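Local coordinates for protein ESSB (Geobacillus thermodenitrificans, PDB 4ANO) that is an integral membrane component of the type VII secretion system, present here as its cytoplasmic fragment, and probably serves protein export, at residues A[77-80]-A[81-84]. Numbering follows the deposited sequence.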
ATOM      1  N   ALA A  77       0.793  -2.052 -10.967  1.00 32.60           N
ATOM      2  CA  ALA A  77       1.619  -2.523 -12.100  1.00 36.02           C
ATOM      3  C   ALA A  77       1.777  -1.488 -13.235  1.00 36.46           C
ATOM      4  O   ALA A  77       2.878  -1.373 -13.837  1.00 37.95           O
ATOM      5  CB  ALA A  77       1.184  -3.896 -12.578  1.00 38.37           C
ATOM      6  N   ALA A  78       0.767  -0.625 -13.476  1.00 36.16           N
ATOM      7  CA  ALA A  78       0.926   0.449 -14.434  1.00 35.71           C
ATOM      8  C   ALA A  78       2.008   1.462 -14.043  1.00 33.81           C
ATOM      9  O   ALA A  78       2.745   1.960 -14.908  1.00 35.30           O
ATOM     10  CB  ALA A  78      -0.426   1.172 -14.688  1.00 34.71           C
ATOM     11  N   ILE A  79       2.066   1.834 -12.764  1.00 29.85           N
ATOM     12  CA  ILE A  79       3.113   2.746 -12.342  1.00 29.26           C
ATOM     13  C   ILE A  79       4.481   2.110 -12.444  1.00 29.28           C
ATOM     14  O   ILE A  79       5.463   2.786 -12.741  1.00 30.11           O
ATOM     15  CB  ILE A  79       2.809   3.351 -10.937  1.00 29.56           C
ATOM     16  CG1 ILE A  79       1.368   3.853 -10.944  1.00 28.40           C
ATOM     17  CG2 ILE A  79       3.833   4.385 -10.610  1.00 28.26           C
ATOM     18  CD1 ILE A  79       1.143   5.022 -12.010  1.00 32.75           C
ATOM     19  N   ARG A  80       4.546   0.812 -12.192  1.00 30.37           N
ATOM     20  CA  ARG A  80       5.799   0.032 -12.279  1.00 31.15           C
ATOM     21  C   ARG A  80       6.437   0.133 -13.706  1.00 32.65           C
ATOM     22  O   ARG A  80       7.660   0.019 -13.873  1.00 32.14           O
ATOM     23  CB  ARG A  80       5.546  -1.425 -11.789  1.00 30.87           C
ATOM     24  CG  ARG A  80       6.768  -2.471 -11.829  1.00 35.33           C
ATOM     25  CD  ARG A  80       8.098  -2.147 -11.040  1.00 41.19           C
ATOM     26  NE  ARG A  80       9.162  -3.113 -11.404  1.00 40.73           N
ATOM     27  CZ  ARG A  80       9.960  -2.992 -12.467  1.00 39.81           C
ATOM     28  NH1 ARG A  80       9.851  -1.920 -13.277  1.00 38.63           N
ATOM     29  NH2 ARG A  80      10.895  -3.913 -12.714  1.00 41.24           N
ATOM     30  N   LYS A  81       5.612   0.455 -14.688  1.00 33.85           N
ATOM     31  CA  LYS A  81       6.085   0.658 -16.065  1.00 36.36           C
ATOM     32  C   LYS A  81       6.639   2.031 -16.418  1.00 36.74           C
ATOM     33  O   LYS A  81       7.165   2.212 -17.545  1.00 38.37           O
ATOM     34  CB  LYS A  81       4.979   0.339 -17.075  1.00 38.11           C
ATOM     35  CG  LYS A  81       4.481  -1.080 -16.893  1.00 39.20           C
ATOM     36  CD  LYS A  81       3.325  -1.231 -17.879  1.00 46.17           C
ATOM     37  CE  LYS A  81       2.601  -2.584 -17.714  1.00 48.68           C
ATOM     38  NZ  LYS A  81       3.455  -3.807 -17.613  1.00 51.62           N
ATOM     39  N   THR A  82       6.438   3.020 -15.546  1.00 33.70           N
ATOM     40  CA  THR A  82       6.919   4.382 -15.746  1.00 33.42           C
ATOM     41  C   THR A  82       8.408   4.404 -15.471  1.00 32.29           C
ATOM     42  O   THR A  82       8.982   3.385 -15.058  1.00 33.25           O
ATOM     43  CB  THR A  82       6.162   5.404 -14.848  1.00 34.11           C
ATOM     44  OG1 THR A  82       6.314   5.091 -13.453  1.00 30.40           O
ATOM     45  CG2 THR A  82       4.665   5.383 -15.135  1.00 33.77           C
ATOM     46  N   THR A  83       9.010   5.551 -15.733  0.50 32.42           N
ATOM     47  CA  THR A  83      10.379   5.906 -15.384  0.50 31.18           C
ATOM     48  C   THR A  83      10.782   5.575 -13.916  0.50 30.22           C
ATOM     49  O   THR A  83       9.948   5.703 -13.034  0.50 29.87           O
ATOM     50  CB  THR A  83      10.419   7.415 -15.636  0.50 32.65           C
ATOM     51  OG1 THR A  83      10.886   7.665 -16.980  0.50 31.18           O
ATOM     52  CG2 THR A  83      11.242   8.126 -14.661  0.50 29.75           C
ATOM     53  N   LEU A  84      12.036   5.167 -13.661  1.00 30.51           N
ATOM     54  CA  LEU A  84      12.527   5.014 -12.282  1.00 28.54           C
ATOM     55  C   LEU A  84      12.241   6.278 -11.475  1.00 29.78           C
ATOM     56  O   LEU A  84      11.721   6.202 -10.361  1.00 29.36           O
ATOM     57  CB  LEU A  84      14.016   4.650 -12.210  1.00 30.03           C
ATOM     58  CG  LEU A  84      14.561   4.433 -10.796  1.00 30.04           C
ATOM     59  CD1 LEU A  84      13.731   3.350 -10.041  1.00 29.42           C
ATOM     60  CD2 LEU A  84      15.988   3.999 -10.890  1.00 34.01           C
TER
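Thr82 carries OG1 between its own backbone N and carbonyl carbon (chi1 60°), a rotation that brings the hydroxyl up to the carbonyl of Ile79; in Ile79 itself, CG2 stands anti to the backbone N (CG1 at chi1 -48°), which sets that methyl beside the threonine hydroxyl, Ile79 CG2 to Thr82 OG1 3.8 Å. The two side chains run side by side, pointing the same way. Thr82 OG1 donates to Ile79 O over 2.6 Å, lying in the carbonyl plane, and Thr82 N donates to the same oxygen over 3.0 Å from well above that plane. One acceptor thus receives two donors from a single residue, by different approaches. Threonine suits this place because its short side chain carries a hydroxyl that reaches back to the chain; the same rotamer leaves Thr82 CG2 3.6 Å from Ile79 O. Just before it, Lys81 N donates to Ala78 O at 3.2 Å, and only weakly to Ala77 O at 3.4 Å; the first bond spans three residues, the weak one four. Ala77 and Ala78 have no side chain beyond CB to crowd the Lys81 chain, whose aliphatic part passes Ala77 O, with Lys81 CG at 3.5 Å. Arg80 directs its guanidinium elsewhere: NH2 bonds Gly158 O. Thr82 OG1 is also hydrogen-bonded to Ser86 OG, in helix 84-98, where Arg87 NH1 also bonds Thr82 O. A valine here would probably leave Ile79 O with the backbone donor alone and deprive Ser86 OG of this partner. The chemistry therefore implies a short link between two helices in which the Thr82 hydroxyl ties a carbonyl of the first helix to a side chain of the second.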